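Side-chain contacts in probable tRNA pseudouridine synthase D (Methanosarcina mazei, PDB 1Z2Z), which probably converts uridine 13 of transfer RNA into pseudouridine, as a member of the TruD family of pseudouridine synthases: residues 13-18 against 429-434; 27-32 against 401-406; 63-68 against 77-82; 192-197 against 256-261; 338-343 against 355-360. All coordinates share one frame; numbering follows the deposited sequence.

Interaction 1: residues 13-18 against 429-434; sequences NLYSTD and YMKVNP
With CG set anti to the carbonyl carbon in both residues (chi1 -59° in Tyr15 and -62° in Lys431), the tyrosine ring and the lysine chain come to lie one over the other, while a bend at the lysine's last torsion turns NZ toward Thr17. The motif is CH-pi packing at a helix end: Lys431, with positive phi, is the first residue beyond helix 423-430, and its methylenes cover one face of a ring from the loop after helix 5-8. Lys431 CG sits 3.4 Å from the centroid of the Tyr15 ring, 22° off the normal. Lysine suits the place because its flexible chain is oily along its length and charged only at its tip. Lys431 CB rests 3.4 Å from CZ of Tyr15 and its CD 3.5 Å from CG of Tyr15, which traces the chain across the ring from its hydroxyl end toward its stem. Beyond the ring the buried ammonium has three acceptors: Thr17 OG1, Thr19 OG1 and the carbonyl O of Glu428, in the last turn of the helix. Cutting Tyr15 back to an alanine would probably strip the lysine methylenes of their aromatic cover and let the chain swing, weakening the hold of NZ on its acceptors. The loop is also tied to the helix from Thr17 N to Glu428 OE2. Within the contact itself, Lys431 NZ lies 2.7 Å from Thr17 OG1.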
# COMPACT_ATOMS: atom_id res chain seq x y z
N ASN A 13 0.30 7.49 13.89
CA ASN A 13 1.00 7.85 15.11
C ASN A 13 0.54 7.02 16.30
O ASN A 13 0.66 7.44 17.44
CB ASN A 13 0.79 9.33 15.44
CG ASN A 13 -0.51 9.57 16.19
OD1 ASN A 13 -1.59 9.12 15.78
ND2 ASN A 13 -0.41 10.30 17.30
N LEU A 14 0.03 5.83 16.03
CA LEU A 14 -0.42 4.98 17.12
C LEU A 14 -0.74 3.58 16.64
O LEU A 14 -0.27 3.16 15.60
CB LEU A 14 -1.65 5.59 17.79
CG LEU A 14 -2.83 5.86 16.86
CD1 LEU A 14 -3.86 4.75 16.93
CD2 LEU A 14 -3.44 7.16 17.28
N TYR A 15 -1.56 2.88 17.42
CA TYR A 15 -1.95 1.50 17.13
C TYR A 15 -3.35 1.21 17.66
O TYR A 15 -3.64 1.50 18.82
CB TYR A 15 -0.96 0.54 17.81
CG TYR A 15 0.49 0.70 17.40
CD1 TYR A 15 0.98 0.05 16.27
CD2 TYR A 15 1.37 1.47 18.16
CE1 TYR A 15 2.33 0.14 15.92
CE2 TYR A 15 2.73 1.57 17.81
CZ TYR A 15 3.20 0.90 16.69
OH TYR A 15 4.52 0.98 16.33
N SER A 16 -4.21 0.63 16.82
CA SER A 16 -5.57 0.32 17.25
C SER A 16 -5.53 -0.66 18.44
O SER A 16 -6.47 -0.75 19.23
CB SER A 16 -6.37 -0.30 16.10
OG SER A 16 -6.23 -1.71 16.07
N THR A 17 -4.42 -1.39 18.56
CA THR A 17 -4.25 -2.34 19.64
C THR A 17 -3.32 -1.75 20.70
O THR A 17 -2.37 -1.04 20.36
CB THR A 17 -3.64 -3.65 19.12
OG1 THR A 17 -2.33 -3.37 18.61
CG2 THR A 17 -4.50 -4.25 18.02
N ASP A 18 -3.58 -2.04 21.97
CA ASP A 18 -2.74 -1.53 23.06
C ASP A 18 -1.74 -2.58 23.54
O ASP A 18 -1.12 -2.43 24.59
CB ASP A 18 -3.62 -1.10 24.23
CG ASP A 18 -4.48 -2.23 24.74
OD1 ASP A 18 -5.72 -2.15 24.59
OD2 ASP A 18 -3.91 -3.22 25.26
N TYR A 429 0.95 -6.16 14.98
CA TYR A 429 1.55 -7.29 15.67
C TYR A 429 2.98 -7.07 16.09
O TYR A 429 3.41 -7.58 17.12
CB TYR A 429 1.53 -8.55 14.81
CG TYR A 429 0.21 -9.26 14.84
CD1 TYR A 429 -0.83 -8.85 14.02
CD2 TYR A 429 -0.00 -10.34 15.69
CE1 TYR A 429 -2.05 -9.49 14.05
CE2 TYR A 429 -1.23 -11.00 15.73
CZ TYR A 429 -2.25 -10.56 14.90
OH TYR A 429 -3.47 -11.18 14.92
N MSE A 430 3.73 -6.31 15.30
CA MSE A 430 5.13 -6.07 15.63
C MSE A 430 5.38 -4.71 16.20
O MSE A 430 6.32 -4.52 16.97
CB MSE A 430 6.01 -6.23 14.39
CG MSE A 430 6.16 -7.65 13.90
SE MSE A 430 6.95 -7.63 12.14
CE MSE A 430 8.83 -7.65 12.65
N LYS A 431 4.54 -3.75 15.82
CA LYS A 431 4.68 -2.38 16.29
C LYS A 431 6.15 -1.97 16.33
O LYS A 431 6.68 -1.65 17.39
CB LYS A 431 4.07 -2.21 17.69
CG LYS A 431 2.57 -2.48 17.77
CD LYS A 431 1.97 -2.03 19.09
CE LYS A 431 0.50 -2.39 19.20
NZ LYS A 431 0.23 -3.86 19.31
N VAL A 432 6.82 -2.01 15.18
CA VAL A 432 8.22 -1.63 15.11
C VAL A 432 8.46 -0.72 13.93
O VAL A 432 7.56 -0.51 13.11
CB VAL A 432 9.15 -2.85 14.98
CG1 VAL A 432 9.14 -3.67 16.27
CG2 VAL A 432 8.71 -3.70 13.82
N ASN A 433 9.67 -0.18 13.83
CA ASN A 433 10.00 0.71 12.72
C ASN A 433 9.74 -0.01 11.39
O ASN A 433 10.10 -1.18 11.22
CB ASN A 433 11.46 1.16 12.83
CG ASN A 433 11.81 2.25 11.83
OD1 ASN A 433 11.86 2.01 10.62
ND2 ASN A 433 12.04 3.46 12.33
N PRO A 434 9.10 0.68 10.44
CA PRO A 434 8.78 0.13 9.12
C PRO A 434 10.02 -0.30 8.32
O PRO A 434 9.92 -1.08 7.37
CB PRO A 434 8.02 1.27 8.45
CG PRO A 434 8.61 2.49 9.08
CD PRO A 434 8.68 2.09 10.53

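Interaction 2: residues 27-32 against 401-406; sequences RQEIED and DELNPG
ND2 of Asn404 donates to OE1 of Gln28 across 2.7 Å, with an N-H...O angle of 159°. The donor lies in the carbonyl plane of Gln28, on a lone pair, and the acceptor lies close to the amide plane of Asn404, so each group uses its natural bonding direction even though the two amide planes are 56° apart. The glutamine chain is extended beyond CG (chi2 -159°), which carries its amide out to meet an asparagine arriving from the opposite direction. Two neutral amides pair well at a surface where charged groups are plentiful, since each can donate or accept without needing a counter-ion.

The rest of the contact is van der Waals packing. CD2 of Leu403 lies beside the amide of Gln28 and against CG of Glu29, so the methyl meets the NE2 end of the amide and the aliphatic part of the glutamate. Leu403 and Asn404 are the last two residues of a type I beta turn that starts at Asp401, closed by the backbone bond from Asn404 N to Asp401 O at 3.1 Å. The turn lies in the connection between the antiparallel strands 398-400 and 408-417 of the mixed sheet, and it meets the loop that leads into strand 33-39.

Arg140 of strand 130-142 touches both Gln28 and Asn404, and its NE forms a salt bridge with OD1 of Asp32. One residue before Gln28, NH2 of Arg27 makes a salt bridge to OD1 of Asp86, the predicted nucleophile.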
# COMPACT_ATOMS: atom_id res chain seq x y z
N ARG A 27 11.62 -12.01 7.05
CA ARG A 27 12.39 -12.38 5.87
C ARG A 27 13.77 -12.89 6.26
O ARG A 27 14.74 -12.70 5.53
CB ARG A 27 12.57 -11.18 4.94
CG ARG A 27 11.50 -10.98 3.86
CD ARG A 27 10.44 -10.00 4.31
NE ARG A 27 9.86 -9.21 3.22
CZ ARG A 27 9.05 -9.68 2.27
NH1 ARG A 27 8.70 -10.95 2.25
NH2 ARG A 27 8.57 -8.87 1.34
N GLN A 28 13.87 -13.53 7.42
CA GLN A 28 15.17 -14.04 7.83
C GLN A 28 15.50 -15.23 6.93
O GLN A 28 16.65 -15.47 6.58
CB GLN A 28 15.18 -14.47 9.29
CG GLN A 28 16.54 -14.20 9.95
CD GLN A 28 16.78 -15.03 11.19
OE1 GLN A 28 16.00 -14.99 12.14
NE2 GLN A 28 17.87 -15.78 11.18
N GLU A 29 14.46 -15.96 6.56
CA GLU A 29 14.59 -17.12 5.69
C GLU A 29 13.51 -17.11 4.63
O GLU A 29 12.33 -16.98 4.95
CB GLU A 29 14.53 -18.40 6.52
CG GLU A 29 15.78 -18.57 7.33
CD GLU A 29 16.99 -18.56 6.43
OE1 GLU A 29 18.10 -18.17 6.89
OE2 GLU A 29 16.81 -18.96 5.25
N ILE A 30 13.90 -17.24 3.37
CA ILE A 30 12.96 -17.23 2.27
C ILE A 30 11.61 -17.82 2.70
O ILE A 30 10.60 -17.15 2.59
CB ILE A 30 13.52 -18.00 1.06
CG1 ILE A 30 15.00 -17.64 0.84
CG2 ILE A 30 12.74 -17.65 -0.19
CD1 ILE A 30 15.27 -16.18 0.52
N GLU A 31 11.60 -19.04 3.23
CA GLU A 31 10.32 -19.61 3.64
C GLU A 31 9.60 -18.86 4.78
O GLU A 31 8.50 -19.24 5.17
CB GLU A 31 10.48 -21.09 4.02
CG GLU A 31 10.73 -22.05 2.86
CD GLU A 31 12.09 -21.85 2.20
OE1 GLU A 31 13.00 -21.29 2.86
OE2 GLU A 31 12.25 -22.26 1.02
N ASP A 32 10.19 -17.81 5.32
CA ASP A 32 9.55 -17.08 6.42
C ASP A 32 8.47 -16.12 5.93
O ASP A 32 7.84 -15.40 6.73
CB ASP A 32 10.57 -16.30 7.25
CG ASP A 32 11.27 -17.17 8.28
OD1 ASP A 32 12.14 -16.64 9.01
OD2 ASP A 32 10.95 -18.38 8.37
N ASP A 401 12.16 -20.42 18.07
CA ASP A 401 12.77 -20.42 16.75
C ASP A 401 14.21 -20.90 16.78
O ASP A 401 15.09 -20.33 17.44
CB ASP A 401 12.70 -19.04 16.10
CG ASP A 401 13.69 -18.05 16.68
OD1 ASP A 401 13.88 -18.09 17.92
OD2 ASP A 401 14.25 -17.24 15.91
N GLU A 402 14.43 -21.99 16.06
CA GLU A 402 15.72 -22.61 15.92
C GLU A 402 16.79 -21.59 15.50
O GLU A 402 17.80 -21.43 16.18
CB GLU A 402 15.64 -23.72 14.88
CG GLU A 402 14.32 -24.51 14.86
CD GLU A 402 13.12 -23.69 14.36
OE1 GLU A 402 13.18 -23.08 13.27
OE2 GLU A 402 12.09 -23.69 15.08
N LEU A 403 16.57 -20.90 14.39
CA LEU A 403 17.55 -19.93 13.92
C LEU A 403 18.05 -18.95 14.96
O LEU A 403 19.14 -18.42 14.83
CB LEU A 403 17.00 -19.13 12.74
CG LEU A 403 17.00 -19.76 11.35
CD1 LEU A 403 15.86 -20.76 11.20
CD2 LEU A 403 16.85 -18.63 10.36
N ASN A 404 17.24 -18.69 15.99
CA ASN A 404 17.62 -17.76 17.05
C ASN A 404 17.35 -18.39 18.41
O ASN A 404 16.28 -18.21 18.98
CB ASN A 404 16.82 -16.45 16.95
CG ASN A 404 17.06 -15.71 15.65
OD1 ASN A 404 18.11 -15.09 15.45
ND2 ASN A 404 16.09 -15.78 14.74
N PRO A 405 18.34 -19.14 18.94
CA PRO A 405 18.25 -19.82 20.23
C PRO A 405 18.04 -18.87 21.41
O PRO A 405 18.80 -17.91 21.59
CB PRO A 405 19.56 -20.58 20.30
CG PRO A 405 20.50 -19.69 19.56
CD PRO A 405 19.70 -19.26 18.37
N GLY A 406 17.00 -19.14 22.20
CA GLY A 406 16.67 -18.31 23.35
C GLY A 406 15.54 -17.34 23.05
O GLY A 406 14.86 -16.86 23.97

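Interaction 3: residues 63-68 against 77-82; sequences HLTRTL and KRISVA
Thr65 and Leu68 turn toward Ile79, packing helix 61-72 against the short strand 79-81 that follows it in the chain. This is helix-on-sheet packing, the helix lying against the mixed sheet of this alpha-beta protein, in which strand 79-81 pairs antiparallel with strand 90-98.

The apolar contacts carry the meeting across the two segments. CG2 of Thr65 comes 3.6 Å from CG1 of Ile79, and CB of the same threonine is 3.9 Å from that atom. The side chains cross at a slant, and the threonine offers its methyl to CG1 of the isoleucine. The first torsion of Ile79, 151°, swings CG1 roughly opposite the backbone N, and it is this branch that meets the threonine. Leu68, one helical turn further on, brings CD1 to 4.2 Å from CD1 of Ile79, so two residues on one side of the helix hold one branched side chain. Isoleucine suits the place because beta-branching is at home in a strand and its longer arm spans both partners. On the strand side Ile79 and Val81 also rest on Ile95 of strand 90-98, whereas Ser80, between them, points away from the helix and bonds through OG to Val125 O.

The polar contacts keep the threonine in place. A small residue allows the close backbone approach, with CA of Thr65 6.5 Å from CA of Ile79, but its buried hydroxyl needs partners. At chi1 59° OG1 stands between the backbone N and the carbonyl carbon, where it bonds to the carbonyl O of both His62 and Thr61, and to NE2 of Gln76.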
# COMPACT_ATOMS: atom_id res chain seq x y z
N HIS A 63 12.64 -10.38 -13.51
CA HIS A 63 13.75 -11.23 -13.89
C HIS A 63 13.30 -12.61 -14.43
O HIS A 63 13.82 -13.06 -15.45
CB HIS A 63 14.72 -11.41 -12.72
CG HIS A 63 15.99 -12.10 -13.10
ND1 HIS A 63 16.14 -13.46 -13.05
CD2 HIS A 63 17.14 -11.61 -13.64
CE1 HIS A 63 17.32 -13.80 -13.54
NE2 HIS A 63 17.95 -12.69 -13.91
N LEU A 64 12.33 -13.23 -13.78
CA LEU A 64 11.81 -14.54 -14.19
C LEU A 64 11.19 -14.50 -15.58
O LEU A 64 11.50 -15.31 -16.45
CB LEU A 64 10.76 -15.02 -13.20
CG LEU A 64 10.49 -16.53 -13.13
CD1 LEU A 64 9.13 -16.75 -12.47
CD2 LEU A 64 10.51 -17.16 -14.51
N THR A 65 10.27 -13.56 -15.77
CA THR A 65 9.58 -13.41 -17.04
C THR A 65 10.60 -13.09 -18.11
O THR A 65 10.47 -13.53 -19.25
CB THR A 65 8.52 -12.28 -16.95
OG1 THR A 65 9.16 -11.04 -16.60
CG2 THR A 65 7.50 -12.60 -15.87
N ARG A 66 11.62 -12.33 -17.76
CA ARG A 66 12.63 -12.00 -18.76
C ARG A 66 13.43 -13.28 -19.10
O ARG A 66 13.95 -13.41 -20.21
CB ARG A 66 13.56 -10.91 -18.24
CG ARG A 66 14.45 -10.33 -19.30
CD ARG A 66 15.89 -10.64 -19.01
NE ARG A 66 16.67 -9.47 -18.64
CZ ARG A 66 17.82 -9.55 -17.97
NH1 ARG A 66 18.28 -10.74 -17.61
NH2 ARG A 66 18.51 -8.46 -17.67
N THR A 67 13.50 -14.21 -18.15
CA THR A 67 14.19 -15.48 -18.35
C THR A 67 13.31 -16.39 -19.19
O THR A 67 13.76 -16.98 -20.17
CB THR A 67 14.52 -16.17 -16.99
OG1 THR A 67 15.58 -15.47 -16.35
CG2 THR A 67 14.94 -17.62 -17.19
N LEU A 68 12.04 -16.52 -18.83
CA LEU A 68 11.17 -17.37 -19.63
C LEU A 68 11.02 -16.81 -21.03
O LEU A 68 10.96 -17.58 -21.99
CB LEU A 68 9.78 -17.49 -19.01
CG LEU A 68 9.70 -18.24 -17.70
CD1 LEU A 68 8.24 -18.26 -17.29
CD2 LEU A 68 10.23 -19.68 -17.87
N LYS A 77 5.79 -9.30 -22.88
CA LYS A 77 4.34 -9.10 -22.79
C LYS A 77 3.57 -10.42 -22.84
O LYS A 77 2.54 -10.56 -22.20
CB LYS A 77 3.85 -8.21 -23.94
CG LYS A 77 2.33 -8.00 -23.96
CD LYS A 77 1.89 -7.11 -22.81
CE LYS A 77 0.38 -7.18 -22.57
NZ LYS A 77 -0.39 -7.06 -23.84
N ARG A 78 4.06 -11.38 -23.62
CA ARG A 78 3.37 -12.66 -23.76
C ARG A 78 3.28 -13.42 -22.46
O ARG A 78 2.60 -14.44 -22.39
CB ARG A 78 4.07 -13.55 -24.78
CG ARG A 78 4.79 -12.79 -25.87
CD ARG A 78 3.89 -11.76 -26.53
NE ARG A 78 2.60 -12.30 -26.91
CZ ARG A 78 1.90 -11.85 -27.94
NH1 ARG A 78 0.72 -12.39 -28.23
NH2 ARG A 78 2.41 -10.89 -28.69
N ILE A 79 3.99 -12.96 -21.45
CA ILE A 79 3.91 -13.62 -20.16
C ILE A 79 3.42 -12.59 -19.12
O ILE A 79 4.13 -11.63 -18.83
CB ILE A 79 5.29 -14.29 -19.74
CG1 ILE A 79 5.43 -14.33 -18.22
CG2 ILE A 79 6.47 -13.61 -20.41
CD1 ILE A 79 4.99 -15.61 -17.63
N SER A 80 2.20 -12.76 -18.62
CA SER A 80 1.67 -11.82 -17.63
C SER A 80 1.17 -12.40 -16.34
O SER A 80 0.75 -13.56 -16.25
CB SER A 80 0.60 -10.86 -18.23
OG SER A 80 -0.61 -11.49 -18.60
N VAL A 81 1.23 -11.57 -15.31
CA VAL A 81 0.83 -11.94 -13.99
C VAL A 81 -0.43 -11.16 -13.56
O VAL A 81 -0.76 -10.12 -14.15
CB VAL A 81 2.00 -11.67 -13.02
CG1 VAL A 81 3.16 -12.55 -13.39
CG2 VAL A 81 2.44 -10.21 -13.12
N ALA A 82 -1.12 -11.70 -12.57
CA ALA A 82 -2.32 -11.07 -12.03
C ALA A 82 -1.88 -10.01 -11.02
O ALA A 82 -2.53 -8.97 -10.87
CB ALA A 82 -3.19 -12.11 -11.36

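Interaction 4: residues 192-197 against 256-261; sequences GNFEKA and GSFRVL
Phe258 reaches across to Phe194 and Ala197, and its ring makes nearly the whole contact. CB and CG form the stem, set by a chi1 of -68° that places CG anti to the carbonyl carbon. Next along the ring, CD2 of Phe258 comes 4.0 Å from both CD2 and CE2 of Phe194. CE2 of Phe258 is closer, 3.6 Å from CD2 of Phe194, and CZ of Phe258, at the far end, lies 4.0 Å from CB of Ala197, with that residue's carbonyl O also near the ring edge.

The two rings meet rim to rim, their planes at 70° and their centroids 5.9 Å apart, and neither lies over the face of the other. Phenylalanine has the length to bridge from the loop before helix 263-287 to the start of helix 194-202, while alanine is small enough to let the ring tip come near the helix backbone. Just upstream, Gly192 ends helix 182-191 in a Schellman motif, and Phe194 and Ala197 both pack back onto Ile189 of that helix. Met379 touches Phe258 as well.

No hydrogen bond crosses between the segments, so the contact rests on dispersion and the exclusion of water, forces that ask for close fit more than for exact direction.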
# COMPACT_ATOMS: atom_id res chain seq x y z
N GLY A 192 -0.08 26.26 -2.55
CA GLY A 192 0.24 27.17 -3.63
C GLY A 192 1.71 27.16 -4.00
O GLY A 192 2.09 27.59 -5.09
N ASN A 193 2.56 26.68 -3.11
CA ASN A 193 3.99 26.65 -3.38
C ASN A 193 4.38 25.62 -4.44
O ASN A 193 4.12 24.43 -4.28
CB ASN A 193 4.76 26.35 -2.11
CG ASN A 193 4.60 27.42 -1.08
OD1 ASN A 193 5.06 28.55 -1.26
ND2 ASN A 193 3.93 27.09 0.02
N PHE A 194 4.99 26.09 -5.52
CA PHE A 194 5.44 25.17 -6.55
C PHE A 194 6.96 25.11 -6.58
O PHE A 194 7.55 24.23 -7.20
CB PHE A 194 4.89 25.58 -7.92
CG PHE A 194 3.50 25.08 -8.17
CD1 PHE A 194 2.41 25.69 -7.56
CD2 PHE A 194 3.28 24.00 -9.02
CE1 PHE A 194 1.12 25.21 -7.77
CE2 PHE A 194 1.99 23.52 -9.24
CZ PHE A 194 0.91 24.13 -8.61
N GLU A 195 7.57 26.06 -5.87
CA GLU A 195 9.03 26.14 -5.76
C GLU A 195 9.51 25.00 -4.87
O GLU A 195 10.60 24.46 -5.06
CB GLU A 195 9.42 27.47 -5.11
CG GLU A 195 10.92 27.64 -4.89
CD GLU A 195 11.58 28.40 -6.02
OE1 GLU A 195 12.81 28.25 -6.21
OE2 GLU A 195 10.86 29.17 -6.70
N LYS A 196 8.68 24.63 -3.90
CA LYS A 196 9.00 23.56 -2.97
C LYS A 196 8.49 22.21 -3.46
O LYS A 196 9.19 21.21 -3.36
CB LYS A 196 8.42 23.87 -1.58
CG LYS A 196 8.93 25.17 -0.97
CD LYS A 196 10.46 25.16 -0.84
CE LYS A 196 11.01 26.50 -0.37
NZ LYS A 196 12.50 26.49 -0.27
N ALA A 197 7.27 22.18 -4.00
CA ALA A 197 6.69 20.94 -4.51
C ALA A 197 7.55 20.34 -5.61
O ALA A 197 7.66 19.12 -5.73
CB ALA A 197 5.28 21.20 -5.03
N GLY A 256 4.82 24.69 -14.31
CA GLY A 256 4.65 23.77 -15.42
C GLY A 256 5.69 22.67 -15.48
O GLY A 256 5.73 21.90 -16.44
N SER A 257 6.54 22.59 -14.46
CA SER A 257 7.56 21.56 -14.44
C SER A 257 6.92 20.18 -14.25
O SER A 257 7.59 19.17 -14.40
CB SER A 257 8.57 21.82 -13.32
OG SER A 257 7.99 21.61 -12.05
N PHE A 258 5.63 20.15 -13.96
CA PHE A 258 4.91 18.89 -13.76
C PHE A 258 4.28 18.37 -15.03
O PHE A 258 3.84 17.22 -15.09
CB PHE A 258 3.82 19.07 -12.72
CG PHE A 258 4.33 19.30 -11.34
CD1 PHE A 258 4.89 18.26 -10.61
CD2 PHE A 258 4.25 20.56 -10.76
CE1 PHE A 258 5.36 18.48 -9.32
CE2 PHE A 258 4.72 20.78 -9.48
CZ PHE A 258 5.28 19.74 -8.76
N ARG A 259 4.22 19.23 -16.05
CA ARG A 259 3.61 18.88 -17.33
C ARG A 259 4.54 18.04 -18.20
O ARG A 259 4.31 17.88 -19.40
CB ARG A 259 3.20 20.16 -18.07
CG ARG A 259 1.72 20.20 -18.46
CD ARG A 259 1.30 21.58 -18.98
NE ARG A 259 -0.14 21.68 -19.24
CZ ARG A 259 -1.09 21.49 -18.32
NH1 ARG A 259 -0.77 21.18 -17.07
NH2 ARG A 259 -2.37 21.62 -18.65
N VAL A 260 5.57 17.49 -17.58
CA VAL A 260 6.54 16.66 -18.29
C VAL A 260 6.36 15.18 -17.92
O VAL A 260 6.79 14.28 -18.64
CB VAL A 260 7.97 17.11 -17.95
CG1 VAL A 260 8.26 18.46 -18.61
CG2 VAL A 260 8.12 17.24 -16.46
N LEU A 261 5.69 14.95 -16.79
CA LEU A 261 5.42 13.61 -16.29
C LEU A 261 4.00 13.22 -16.72
O LEU A 261 3.09 14.05 -16.69
CB LEU A 261 5.50 13.61 -14.76
CG LEU A 261 6.62 14.41 -14.09
CD1 LEU A 261 6.38 14.50 -12.59
CD2 LEU A 261 7.97 13.77 -14.39

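Interaction 5: residues 338-343 against 355-360; sequences TAPLPG and EIENGV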
# COMPACT_ATOMS: atom_id res chain seq x y z
N THR A 338 -16.63 4.98 6.89
CA THR A 338 -15.58 5.52 6.04
C THR A 338 -15.00 6.79 6.62
O THR A 338 -15.58 7.39 7.52
CB THR A 338 -16.11 5.82 4.63
OG1 THR A 338 -16.87 7.03 4.65
CG2 THR A 338 -17.01 4.69 4.16
N ALA A 339 -13.84 7.18 6.10
CA ALA A 339 -13.15 8.39 6.54
C ALA A 339 -12.94 9.23 5.30
O ALA A 339 -12.85 8.70 4.20
CB ALA A 339 -11.83 8.03 7.17
N PRO A 340 -12.82 10.54 5.46
CA PRO A 340 -12.63 11.43 4.32
C PRO A 340 -11.25 11.56 3.71
O PRO A 340 -10.25 11.59 4.41
CB PRO A 340 -13.12 12.76 4.85
CG PRO A 340 -12.64 12.72 6.26
CD PRO A 340 -13.02 11.31 6.69
N LEU A 341 -11.22 11.64 2.39
CA LEU A 341 -9.98 11.85 1.67
C LEU A 341 -10.24 13.22 1.05
O LEU A 341 -10.59 13.34 -0.12
CB LEU A 341 -9.76 10.77 0.60
CG LEU A 341 -8.86 9.58 0.99
CD1 LEU A 341 -9.02 8.44 0.01
CD2 LEU A 341 -7.43 10.03 1.02
N PRO A 342 -10.09 14.28 1.86
CA PRO A 342 -10.28 15.69 1.50
C PRO A 342 -10.01 16.11 0.05
O PRO A 342 -9.02 15.70 -0.55
CB PRO A 342 -9.38 16.43 2.50
CG PRO A 342 -8.42 15.35 2.99
CD PRO A 342 -9.33 14.18 3.12
N GLY A 343 -10.92 16.93 -0.49
CA GLY A 343 -10.82 17.43 -1.85
C GLY A 343 -11.65 18.70 -1.94
O GLY A 343 -11.52 19.59 -1.10
N GLU A 355 -16.83 15.97 14.19
CA GLU A 355 -15.95 16.83 14.96
C GLU A 355 -14.50 16.43 14.75
O GLU A 355 -13.62 17.28 14.64
CB GLU A 355 -16.26 16.73 16.45
CG GLU A 355 -17.46 17.54 16.88
CD GLU A 355 -17.66 17.51 18.38
OE1 GLU A 355 -17.84 16.39 18.93
OE2 GLU A 355 -17.65 18.60 19.01
N ILE A 356 -14.26 15.13 14.68
CA ILE A 356 -12.90 14.64 14.48
C ILE A 356 -12.38 15.08 13.12
O ILE A 356 -11.27 15.62 13.02
CB ILE A 356 -12.85 13.10 14.54
CG1 ILE A 356 -13.31 12.63 15.92
CG2 ILE A 356 -11.44 12.63 14.21
CD1 ILE A 356 -13.42 11.13 16.07
N GLU A 357 -13.19 14.87 12.09
CA GLU A 357 -12.80 15.22 10.73
C GLU A 357 -12.49 16.71 10.65
O GLU A 357 -11.44 17.11 10.15
CB GLU A 357 -13.91 14.82 9.75
CG GLU A 357 -14.35 13.35 9.88
CD GLU A 357 -15.20 12.85 8.71
OE1 GLU A 357 -15.64 11.68 8.75
OE2 GLU A 357 -15.41 13.63 7.75
N ASN A 358 -13.39 17.54 11.15
CA ASN A 358 -13.18 18.98 11.11
C ASN A 358 -12.03 19.39 12.03
O ASN A 358 -11.43 20.45 11.85
CB ASN A 358 -14.48 19.71 11.49
CG ASN A 358 -15.52 19.64 10.37
OD1 ASN A 358 -15.38 20.31 9.34
ND2 ASN A 358 -16.56 18.83 10.56
N GLY A 359 -11.71 18.55 13.01
CA GLY A 359 -10.62 18.87 13.91
C GLY A 359 -9.26 18.54 13.33
O GLY A 359 -8.23 18.97 13.86
N VAL A 360 -9.23 17.78 12.25
CA VAL A 360 -7.96 17.44 11.62
C VAL A 360 -7.67 18.47 10.53
O VAL A 360 -6.53 18.89 10.34
CB VAL A 360 -7.98 16.03 11.00
CG1 VAL A 360 -6.68 15.77 10.25
CG2 VAL A 360 -8.16 14.98 12.09
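The carboxylate of Glu357 lies against the ring of Pro340, turning its flat side to the CG-CD edge of the proline. CD of Glu357 is 3.3 Å from CD of Pro340, and the two oxygens spread over neighbouring ring atoms: OE2 of Glu357 sits 3.3 Å from CG of Pro340 and its OE1 3.4 Å from CD of Pro340. The CD methylene of a proline is bonded to the amide nitrogen, so its hydrogens are probably slightly positive and tolerate a carboxylate better than a plain alkyl group would. The glutamate gets there by an extended chain: chi2 is -166°, and the carboxylate is carried straight out from helix 352-363.

The second shell fixes that carboxylate. OE2 forms a salt bridge with NH1 of Arg385 and also accepts from the backbone N of Ala349, while NH2 of the same arginine bonds to Thr338 OG1, so one guanidinium group ties the two segments together. With an alanine at Glu357, Arg385 would probably be left without its carboxylate mate and the N of Ala349 without this acceptor, and a gap would be likely to open beside the proline ring.

Further out, Ile281 of helix 263-287 also touches Pro340. Backbone bonds from Thr338 to Ile300, from Ala339 to Arg386 and from Leu341 to Thr384 keep 338-343 extended, and the imino ring of Pro340 suits such a chain. What results is a helix packed on an extended segment through a buried glutamate, whose charge is met by an arginine from a third part of the chain, within the TRUD region that distinguishes this family among pseudouridine synthases.

Overall arrangement
Along the chain, interaction 1 encloses the other four, joining a loop near the N-terminus to the C-terminal end of the last helix. Interaction 2 is nested inside it, its centre 22 Å away and its nearest atoms about 8 Å away. Interaction 3 lies within the span closed by interaction 2, and its segment 77-82 precedes the predicted nucleophile, Asp86, by four residues in sequence, though the contact itself lies away from that site; the Arg27 salt bridge links Asp86 to segment 27-32. Interactions 4 and 5 follow in series in the TRUD region, with centres 26 Å apart. The centres of interactions 2 and 4 are 46 Å apart, on opposite sides of the chain's centre. None of the five touches another.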